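Local atomic coordinates of carbonic anhydrase (Neosartorya fumigata, PDB entry 7COI), a protein that probably catalyses the reversible hydration of carbon dioxide to hydrogencarbonate and a proton, as a zinc-dependent carbonic anhydrase of the beta class. Residues L165-V170 / R248-H253; A144-P149 / D194-P199; F160-L165 / S239-A244. One frame throughout, in Å; residues are numbered along the deposited sequence.

Interaction 1: residues L165-V170 / R248-H253; sequences LRVKHV and RGLQVH
Parallel strand pairing joins residues 165-170 to 248-253 where strands 169-175 and 251-257 start side by side, each following a helix after a short turn. Gln251 N donates to Lys168 O (3.0 Å), Val170 N to Gln251 O, and His253 N to Val170 O (2.9 Å). Arg248, its CG between the backbone N and the carbonyl carbon and its chain extended to NE, spans to Val167 O and grips it side-on with NE (3.0 Å) and NH2 (2.8 Å). The oxygen lies close to the guanidinium plane; NE stands well above the carbonyl plane. A second bond from NH2 to Val162 O further fixes the group. Arg248 NH1 lies over one face of the Arg166 guanidinium, 3.7 Å from Arg166 NH1, a closeness probably eased by the Arg166-Glu247 salt bridge. On one face of the sheet, His169 ND1 and His253 NE2 share a 2.9 Å hydrogen bond, the rings rim to rim; Phe81 of the second subunit stacks on His253. On the face of Val170 and Val252, covered by helix 216-236, Val170 CB meets Val252 CG1; Leu250 CD1 packs on Val170 CG2. Parallel strands entered from helices are characteristic of the alpha/beta core of beta-class carbonic anhydrases.

Interaction 2: residues A144-P149 / D194-P199; sequences ANVIHP and DPWLIP
The loop that leaves strand 137-142, part of the alpha/beta fold of the beta-class carbonic anhydrases, packs here against helix 193-206. His148 enters between Trp196 and Pro199. Its CG, beside the backbone N and anti to the carbonyl carbon (chi1 -67°), carries the ring to the helix, where NE2 donates to Trp196 O at 2.8 Å. The bond is bent, 131° at the hydrogen, although the oxygen stays near the imidazole plane. The helix is kinked at Pro199, one turn after the carbonyl that His148 holds. The same imidazole turns its edge to the face of the indole, in an edge-to-face pair with planes at 51° and CD2 at 3.5 Å from Trp196 CZ3. One imidazole face is covered by the pyrrolidine of Pro199, whose CG and CD both lie 3.3 Å from His148 CE1. The indole itself is tied down by a bond from Trp196 NE1 to Ile143 O, just before the loop segment. Val146, its side chain about 8 Å from those of the zinc ligands Cys119 and Cys178, joins the packing from the loop side. Its CB lies 4.1 Å from Trp196 CZ2, while the CG1 branch touches Pro199 CG at 3.8 Å.

Interaction 3: residues F160-L165 / S239-A244; sequences FAVRHL and SVVLEA
At the edge of the Arg163 guanidinium, tilted somewhat out of its plane, sits Glu243 OE1, to which Arg163 NH2 donates in a salt bridge of 3.1 Å, while Val240 CG2 approaches NH2 obliquely. The carboxylate plane is turned 53° from that of the guanidinium, and NH2 meets OE1 on its syn side, with the N-H bent to 146°. Arg163 reaches across because its chain runs out anti to the backbone N and then bends at chi3. Its NE pairs with Glu159, one turn earlier on its own helix, so the guanidinium is shared by two carboxylates. Glu243 is likewise held twice: Ser239 OG donates to OE2 at 2.7 Å, on the anti side. These groups lie above the crossing of helices 152-164 and 239-248, which precede the neighbouring parallel strands 169-175 and 251-257 in the alpha/beta fold; the axes of the short segments come within 9.6 Å and make 47°. Beneath the ion pair, Val162 points into the second helix. Its CG1 touches Ala244 CB at 3.6 Å and Val240 CG2 at 3.9 Å, and lies 3.5 Å from Val240 O, while CG2 reaches towards Val241 CG2.

In the fold
Interactions 1 and 3 concern two successive helix-strand units: helices 152-164 and 239-248 cross in interaction 3, and the strands that follow them pair in interaction 1. Their segments overlap at Leu165, and the two are joined directly where Leu250 CD2 packs on Val162 CG1. Both are partly buried, yet interaction 1 combines backbone ladder bonds with side-chain bonds from Arg248 and a histidine pair, whereas interaction 3 joins aliphatic packing to a charged outer side. Interaction 2, its centre about 23 and 22 Å from the centres of interactions 1 and 3, is buried and holds a loop near the zinc site to helix 193-206 through rings and one hydrogen bond, without any ion pair. All three also touch the second subunit.

Interaction 1: residues L165-V170 / R248-H253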
loop_
_atom_site.group_PDB
_atom_site.type_symbol
_atom_site.label_atom_id
_atom_site.label_comp_id
_atom_site.label_asym_id
_atom_site.label_seq_id
_atom_site.Cartn_x
_atom_site.Cartn_y
_atom_site.Cartn_z
ATOM N N LEU A 165 21.876 5.844 -6.212
ATOM C CA LEU A 165 23.174 5.720 -5.515
ATOM C C LEU A 165 24.051 4.659 -6.199
ATOM O O LEU A 165 25.248 4.617 -5.881
ATOM C CB LEU A 165 22.911 5.375 -4.039
ATOM C CG LEU A 165 22.137 6.442 -3.257
ATOM C CD1 LEU A 165 21.944 5.997 -1.805
ATOM C CD2 LEU A 165 22.822 7.807 -3.320
ATOM N N ARG A 166 23.494 3.802 -7.046
ATOM C CA ARG A 166 24.239 2.728 -7.753
ATOM C C ARG A 166 25.010 1.863 -6.760
ATOM O O ARG A 166 26.232 1.582 -6.956
ATOM C CB ARG A 166 25.130 3.342 -8.836
ATOM C CG ARG A 166 24.348 4.015 -9.953
ATOM C CD ARG A 166 25.231 4.705 -10.997
ATOM N NE ARG A 166 26.170 3.778 -11.607
ATOM C CZ ARG A 166 25.894 2.947 -12.618
ATOM N NH1 ARG A 166 24.685 2.930 -13.158
ATOM N NH2 ARG A 166 26.842 2.140 -13.080
ATOM N N VAL A 167 24.332 1.369 -5.731
ATOM C CA VAL A 167 24.971 0.419 -4.795
ATOM C C VAL A 167 25.459 -0.792 -5.584
ATOM O O VAL A 167 24.841 -1.152 -6.613
ATOM C CB VAL A 167 23.995 0.013 -3.665
ATOM C CG1 VAL A 167 23.635 1.203 -2.797
ATOM C CG2 VAL A 167 22.729 -0.638 -4.196
ATOM N N LYS A 168 26.484 -1.447 -5.084
ATOM C CA LYS A 168 27.052 -2.660 -5.725
ATOM C C LYS A 168 26.447 -3.913 -5.113
ATOM O O LYS A 168 26.536 -4.994 -5.746
ATOM C CB LYS A 168 28.572 -2.645 -5.555
ATOM C CG LYS A 168 29.287 -1.518 -6.280
ATOM C CD LYS A 168 30.792 -1.716 -6.373
ATOM C CE LYS A 168 31.471 -0.591 -7.125
ATOM N NZ LYS A 168 31.129 0.717 -6.525
ATOM N N HIS A 169 25.891 -3.809 -3.896
ATOM C CA HIS A 169 25.404 -4.982 -3.146
ATOM C C HIS A 169 24.037 -4.660 -2.547
ATOM O O HIS A 169 23.891 -3.550 -1.985
ATOM C CB HIS A 169 26.352 -5.353 -2.008
ATOM C CG HIS A 169 27.729 -5.646 -2.484
ATOM N ND1 HIS A 169 28.062 -6.891 -2.967
ATOM C CD2 HIS A 169 28.828 -4.861 -2.587
ATOM C CE1 HIS A 169 29.330 -6.875 -3.326
ATOM N NE2 HIS A 169 29.823 -5.635 -3.122
ATOM N N VAL A 170 23.107 -5.589 -2.676
ATOM C CA VAL A 170 21.836 -5.587 -1.886
ATOM C C VAL A 170 21.881 -6.775 -0.957
ATOM O O VAL A 170 22.024 -7.909 -1.428
ATOM C CB VAL A 170 20.571 -5.578 -2.757
ATOM C CG1 VAL A 170 19.328 -5.484 -1.844
ATOM C CG2 VAL A 170 20.594 -4.438 -3.765
ATOM N N ARG A 248 26.185 -3.827 -14.305
ATOM C CA ARG A 248 27.372 -3.583 -13.449
ATOM C C ARG A 248 27.646 -4.717 -12.471
ATOM O O ARG A 248 28.490 -4.529 -11.587
ATOM C CB ARG A 248 27.285 -2.239 -12.729
ATOM C CG ARG A 248 26.132 -2.091 -11.735
ATOM C CD ARG A 248 26.493 -1.095 -10.620
ATOM N NE ARG A 248 25.453 -1.001 -9.596
ATOM C CZ ARG A 248 24.282 -0.406 -9.787
ATOM N NH1 ARG A 248 23.972 0.084 -10.980
ATOM N NH2 ARG A 248 23.345 -0.359 -8.847
ATOM N N GLY A 249 27.023 -5.877 -12.645
ATOM C CA GLY A 249 27.251 -7.028 -11.771
ATOM C C GLY A 249 26.775 -6.726 -10.351
ATOM O O GLY A 249 27.400 -7.256 -9.414
ATOM N N LEU A 250 25.704 -5.933 -10.180
ATOM C CA LEU A 250 25.063 -5.794 -8.839
ATOM C C LEU A 250 24.892 -7.188 -8.273
ATOM O O LEU A 250 24.415 -8.132 -9.004
ATOM C CB LEU A 250 23.710 -5.092 -8.971
ATOM C CG LEU A 250 22.836 -5.092 -7.710
ATOM C CD1 LEU A 250 23.430 -4.154 -6.717
ATOM C CD2 LEU A 250 21.420 -4.643 -8.008
ATOM N N GLN A 251 25.226 -7.360 -6.998
ATOM C CA GLN A 251 25.090 -8.667 -6.350
ATOM C C GLN A 251 23.988 -8.566 -5.307
ATOM O O GLN A 251 23.859 -7.479 -4.708
ATOM C CB GLN A 251 26.397 -9.073 -5.706
ATOM C CG GLN A 251 27.482 -9.353 -6.739
ATOM C CD GLN A 251 28.804 -9.606 -6.063
ATOM O OE1 GLN A 251 28.871 -10.138 -4.959
ATOM N NE2 GLN A 251 29.869 -9.176 -6.709
ATOM N N VAL A 252 23.288 -9.675 -5.098
ATOM C CA VAL A 252 22.300 -9.786 -3.994
ATOM C C VAL A 252 22.746 -10.887 -3.055
ATOM O O VAL A 252 23.349 -11.859 -3.511
ATOM C CB VAL A 252 20.871 -9.966 -4.541
ATOM C CG1 VAL A 252 20.528 -8.841 -5.486
ATOM C CG2 VAL A 252 20.658 -11.330 -5.205
ATOM N N HIS A 253 22.508 -10.710 -1.763
ATOM C CA HIS A 253 23.030 -11.627 -0.717
ATOM C C HIS A 253 21.962 -11.840 0.337
ATOM O O HIS A 253 21.354 -10.828 0.736
ATOM C CB HIS A 253 24.282 -11.030 -0.046
ATOM C CG HIS A 253 25.286 -10.483 -0.999
ATOM N ND1 HIS A 253 26.244 -11.297 -1.550
ATOM C CD2 HIS A 253 25.491 -9.241 -1.487
ATOM C CE1 HIS A 253 26.992 -10.574 -2.358
ATOM N NE2 HIS A 253 26.580 -9.297 -2.306
HETATM O O HOH W 1 28.590 -5.551 -7.445
#

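Interaction 2: residues A144-P149 / D194-P199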
loop_
_atom_site.group_PDB
_atom_site.type_symbol
_atom_site.label_atom_id
_atom_site.label_comp_id
_atom_site.label_asym_id
_atom_site.label_seq_id
_atom_site.Cartn_x
_atom_site.Cartn_y
_atom_site.Cartn_z
ATOM N N ALA A 144 10.203 -8.081 10.156
ATOM C CA ALA A 144 10.664 -9.387 9.630
ATOM C C ALA A 144 11.240 -9.262 8.224
ATOM O O ALA A 144 11.255 -10.276 7.492
ATOM C CB ALA A 144 9.517 -10.367 9.627
ATOM N N ASN A 145 11.809 -8.104 7.866
ATOM C CA ASN A 145 12.589 -7.962 6.604
ATOM C C ASN A 145 11.761 -8.576 5.459
ATOM O O ASN A 145 12.339 -9.241 4.593
ATOM C CB ASN A 145 14.016 -8.544 6.747
ATOM C CG ASN A 145 14.130 -9.954 7.319
ATOM O OD1 ASN A 145 14.170 -10.127 8.526
ATOM N ND2 ASN A 145 14.222 -10.959 6.448
ATOM N N VAL A 146 10.464 -8.263 5.382
ATOM C CA VAL A 146 9.538 -8.838 4.367
ATOM C C VAL A 146 9.556 -7.946 3.131
ATOM O O VAL A 146 9.459 -6.717 3.257
ATOM C CB VAL A 146 8.112 -9.002 4.922
ATOM C CG1 VAL A 146 7.120 -9.444 3.854
ATOM C CG2 VAL A 146 8.103 -9.979 6.068
ATOM N N ILE A 147 9.702 -8.559 1.962
ATOM C CA ILE A 147 9.568 -7.857 0.661
ATOM C C ILE A 147 8.225 -8.213 0.057
ATOM O O ILE A 147 8.104 -9.293 -0.558
ATOM C CB ILE A 147 10.730 -8.166 -0.301
ATOM C CG1 ILE A 147 12.084 -8.016 0.396
ATOM C CG2 ILE A 147 10.620 -7.314 -1.550
ATOM C CD1 ILE A 147 13.171 -7.443 -0.457
ATOM N N HIS A 148 7.236 -7.335 0.217
ATOM C CA HIS A 148 5.976 -7.400 -0.551
ATOM C C HIS A 148 6.306 -6.832 -1.913
ATOM O O HIS A 148 6.793 -5.714 -1.982
ATOM C CB HIS A 148 4.870 -6.568 0.101
ATOM C CG HIS A 148 4.404 -7.099 1.410
ATOM N ND1 HIS A 148 3.269 -7.858 1.520
ATOM C CD2 HIS A 148 4.874 -6.912 2.666
ATOM C CE1 HIS A 148 3.087 -8.141 2.802
ATOM N NE2 HIS A 148 4.038 -7.581 3.512
ATOM N N PRO A 149 6.052 -7.566 -3.013
ATOM C CA PRO A 149 6.431 -7.093 -4.343
ATOM C C PRO A 149 5.975 -5.668 -4.668
ATOM O O PRO A 149 6.760 -4.939 -5.220
ATOM C CB PRO A 149 5.716 -8.093 -5.269
ATOM C CG PRO A 149 5.655 -9.368 -4.460
ATOM C CD PRO A 149 5.420 -8.904 -3.037
ATOM N N ASP A 194 -1.524 -8.544 10.510
ATOM C CA ASP A 194 -1.998 -9.731 9.759
ATOM C C ASP A 194 -1.717 -9.576 8.270
ATOM O O ASP A 194 -1.106 -10.457 7.676
ATOM C CB ASP A 194 -3.471 -10.019 10.011
ATOM C CG ASP A 194 -3.766 -10.554 11.407
ATOM O OD1 ASP A 194 -2.834 -10.715 12.195
ATOM O OD2 ASP A 194 -4.957 -10.802 11.689
ATOM N N PRO A 195 -2.158 -8.509 7.568
ATOM C CA PRO A 195 -1.827 -8.390 6.150
ATOM C C PRO A 195 -0.318 -8.316 5.917
ATOM O O PRO A 195 0.171 -8.851 4.900
ATOM C CB PRO A 195 -2.601 -7.147 5.663
ATOM C CG PRO A 195 -2.956 -6.393 6.943
ATOM C CD PRO A 195 -3.074 -7.451 8.020
ATOM N N TRP A 196 0.388 -7.621 6.791
ATOM C CA TRP A 196 1.844 -7.448 6.659
ATOM C C TRP A 196 2.519 -8.834 6.625
ATOM O O TRP A 196 3.477 -9.031 5.838
ATOM C CB TRP A 196 2.420 -6.567 7.775
ATOM C CG TRP A 196 3.897 -6.441 7.563
ATOM C CD1 TRP A 196 4.901 -7.134 8.188
ATOM C CD2 TRP A 196 4.524 -5.628 6.562
ATOM N NE1 TRP A 196 6.096 -6.780 7.660
ATOM C CE2 TRP A 196 5.901 -5.902 6.626
ATOM C CE3 TRP A 196 4.050 -4.735 5.598
ATOM C CZ2 TRP A 196 6.829 -5.263 5.809
ATOM C CZ3 TRP A 196 4.964 -4.130 4.751
ATOM C CH2 TRP A 196 6.331 -4.395 4.869
ATOM N N LEU A 197 2.046 -9.752 7.462
ATOM C CA LEU A 197 2.709 -11.068 7.657
ATOM C C LEU A 197 2.250 -12.098 6.635
ATOM O O LEU A 197 2.798 -13.208 6.660
ATOM C CB LEU A 197 2.440 -11.554 9.090
ATOM C CG LEU A 197 3.118 -10.691 10.157
ATOM C CD1 LEU A 197 2.670 -11.134 11.538
ATOM C CD2 LEU A 197 4.627 -10.696 10.031
ATOM N N ILE A 198 1.339 -11.768 5.730
ATOM C CA ILE A 198 0.785 -12.781 4.786
ATOM C C ILE A 198 1.922 -13.514 4.058
ATOM O O ILE A 198 1.817 -14.743 3.898
ATOM C CB ILE A 198 -0.226 -12.155 3.813
ATOM C CG1 ILE A 198 -1.556 -11.891 4.494
ATOM C CG2 ILE A 198 -0.403 -13.058 2.598
ATOM C CD1 ILE A 198 -2.480 -10.977 3.676
ATOM N N PRO A 199 2.975 -12.852 3.518
ATOM C CA PRO A 199 4.026 -13.573 2.794
ATOM C C PRO A 199 4.700 -14.690 3.596
ATOM O O PRO A 199 5.056 -15.715 3.009
ATOM C CB PRO A 199 5.034 -12.476 2.431
ATOM C CG PRO A 199 4.166 -11.227 2.296
ATOM C CD PRO A 199 3.173 -11.387 3.430
#

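Interaction 3: residues F160-L165 / S239-A244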
loop_
_atom_site.group_PDB
_atom_site.type_symbol
_atom_site.label_atom_id
_atom_site.label_comp_id
_atom_site.label_asym_id
_atom_site.label_seq_id
_atom_site.Cartn_x
_atom_site.Cartn_y
_atom_site.Cartn_z
ATOM N N PHE A 160 15.809 3.970 -5.238
ATOM C CA PHE A 160 16.776 5.040 -4.897
ATOM C C PHE A 160 18.185 4.438 -4.782
ATOM O O PHE A 160 19.126 4.972 -5.401
ATOM C CB PHE A 160 16.363 5.766 -3.630
ATOM C CG PHE A 160 17.085 7.070 -3.444
ATOM C CD1 PHE A 160 18.346 7.110 -2.881
ATOM C CD2 PHE A 160 16.466 8.259 -3.782
ATOM C CE1 PHE A 160 19.012 8.313 -2.722
ATOM C CE2 PHE A 160 17.132 9.471 -3.617
ATOM C CZ PHE A 160 18.394 9.492 -3.077
ATOM N N ALA A 161 18.334 3.329 -4.054
ATOM C CA ALA A 161 19.652 2.717 -3.812
ATOM C C ALA A 161 20.248 2.244 -5.155
ATOM O O ALA A 161 21.458 2.439 -5.389
ATOM C CB ALA A 161 19.543 1.581 -2.854
ATOM N N VAL A 162 19.456 1.546 -5.951
ATOM C CA VAL A 162 19.979 0.827 -7.142
ATOM C C VAL A 162 20.185 1.817 -8.290
ATOM O O VAL A 162 21.283 1.811 -8.891
ATOM C CB VAL A 162 19.106 -0.367 -7.533
ATOM C CG1 VAL A 162 19.623 -1.008 -8.809
ATOM C CG2 VAL A 162 19.076 -1.394 -6.432
ATOM N N ARG A 163 19.213 2.674 -8.585
ATOM C CA ARG A 163 19.305 3.552 -9.770
ATOM C C ARG A 163 20.113 4.802 -9.429
ATOM O O ARG A 163 20.957 5.204 -10.258
ATOM C CB ARG A 163 17.933 3.934 -10.318
ATOM C CG ARG A 163 17.981 4.838 -11.551
ATOM C CD ARG A 163 16.626 5.058 -12.196
ATOM N NE ARG A 163 15.978 3.805 -12.574
ATOM C CZ ARG A 163 16.304 3.078 -13.668
ATOM N NH1 ARG A 163 17.291 3.462 -14.467
ATOM N NH2 ARG A 163 15.672 1.953 -13.955
ATOM N N HIS A 164 19.858 5.434 -8.281
ATOM C CA HIS A 164 20.382 6.781 -7.974
ATOM C C HIS A 164 21.732 6.670 -7.244
ATOM O O HIS A 164 22.672 7.303 -7.692
ATOM C CB HIS A 164 19.317 7.610 -7.288
ATOM C CG HIS A 164 18.155 7.836 -8.185
ATOM N ND1 HIS A 164 18.255 8.626 -9.308
ATOM C CD2 HIS A 164 16.899 7.343 -8.180
ATOM C CE1 HIS A 164 17.083 8.646 -9.930
ATOM N NE2 HIS A 164 16.231 7.860 -9.250
ATOM N N LEU A 165 21.876 5.844 -6.212
ATOM C CA LEU A 165 23.174 5.720 -5.515
ATOM C C LEU A 165 24.051 4.659 -6.199
ATOM O O LEU A 165 25.248 4.617 -5.881
ATOM C CB LEU A 165 22.911 5.375 -4.039
ATOM C CG LEU A 165 22.137 6.442 -3.257
ATOM C CD1 LEU A 165 21.944 5.997 -1.805
ATOM C CD2 LEU A 165 22.822 7.807 -3.320
ATOM N N SER A 239 12.592 -4.725 -12.462
ATOM C CA SER A 239 13.425 -4.368 -13.637
ATOM C C SER A 239 14.669 -3.594 -13.185
ATOM O O SER A 239 15.778 -3.859 -13.733
ATOM C CB SER A 239 12.644 -3.603 -14.659
ATOM O OG SER A 239 13.399 -3.549 -15.865
ATOM N N VAL A 240 14.537 -2.703 -12.189
ATOM C CA VAL A 240 15.683 -1.834 -11.793
ATOM C C VAL A 240 16.831 -2.717 -11.291
ATOM O O VAL A 240 18.037 -2.397 -11.601
ATOM C CB VAL A 240 15.290 -0.728 -10.795
ATOM C CG1 VAL A 240 14.848 -1.281 -9.444
ATOM C CG2 VAL A 240 16.414 0.265 -10.597
ATOM N N VAL A 241 16.517 -3.771 -10.552
ATOM C CA VAL A 241 17.537 -4.707 -10.026
ATOM C C VAL A 241 18.112 -5.543 -11.177
ATOM O O VAL A 241 19.360 -5.667 -11.255
ATOM C CB VAL A 241 16.947 -5.589 -8.916
ATOM C CG1 VAL A 241 17.921 -6.655 -8.451
ATOM C CG2 VAL A 241 16.487 -4.718 -7.747
ATOM N N LEU A 242 17.262 -6.147 -12.000
ATOM C CA LEU A 242 17.753 -7.006 -13.125
ATOM C C LEU A 242 18.674 -6.187 -14.038
ATOM O O LEU A 242 19.731 -6.730 -14.442
ATOM C CB LEU A 242 16.569 -7.578 -13.903
ATOM C CG LEU A 242 15.740 -8.594 -13.133
ATOM C CD1 LEU A 242 14.399 -8.816 -13.800
ATOM C CD2 LEU A 242 16.491 -9.894 -12.962
ATOM N N GLU A 243 18.309 -4.947 -14.345
ATOM C CA GLU A 243 19.122 -4.030 -15.181
ATOM C C GLU A 243 20.522 -3.864 -14.552
ATOM O O GLU A 243 21.549 -3.967 -15.266
ATOM C CB GLU A 243 18.442 -2.668 -15.334
ATOM C CG GLU A 243 17.173 -2.636 -16.170
ATOM C CD GLU A 243 16.346 -1.372 -15.921
ATOM O OE1 GLU A 243 16.953 -0.332 -15.522
ATOM O OE2 GLU A 243 15.092 -1.424 -16.052
ATOM N N ALA A 244 20.600 -3.613 -13.241
ATOM C CA ALA A 244 21.873 -3.372 -12.516
ATOM C C ALA A 244 22.697 -4.657 -12.460
ATOM O O ALA A 244 23.951 -4.576 -12.490
ATOM C CB ALA A 244 21.604 -2.840 -11.121
#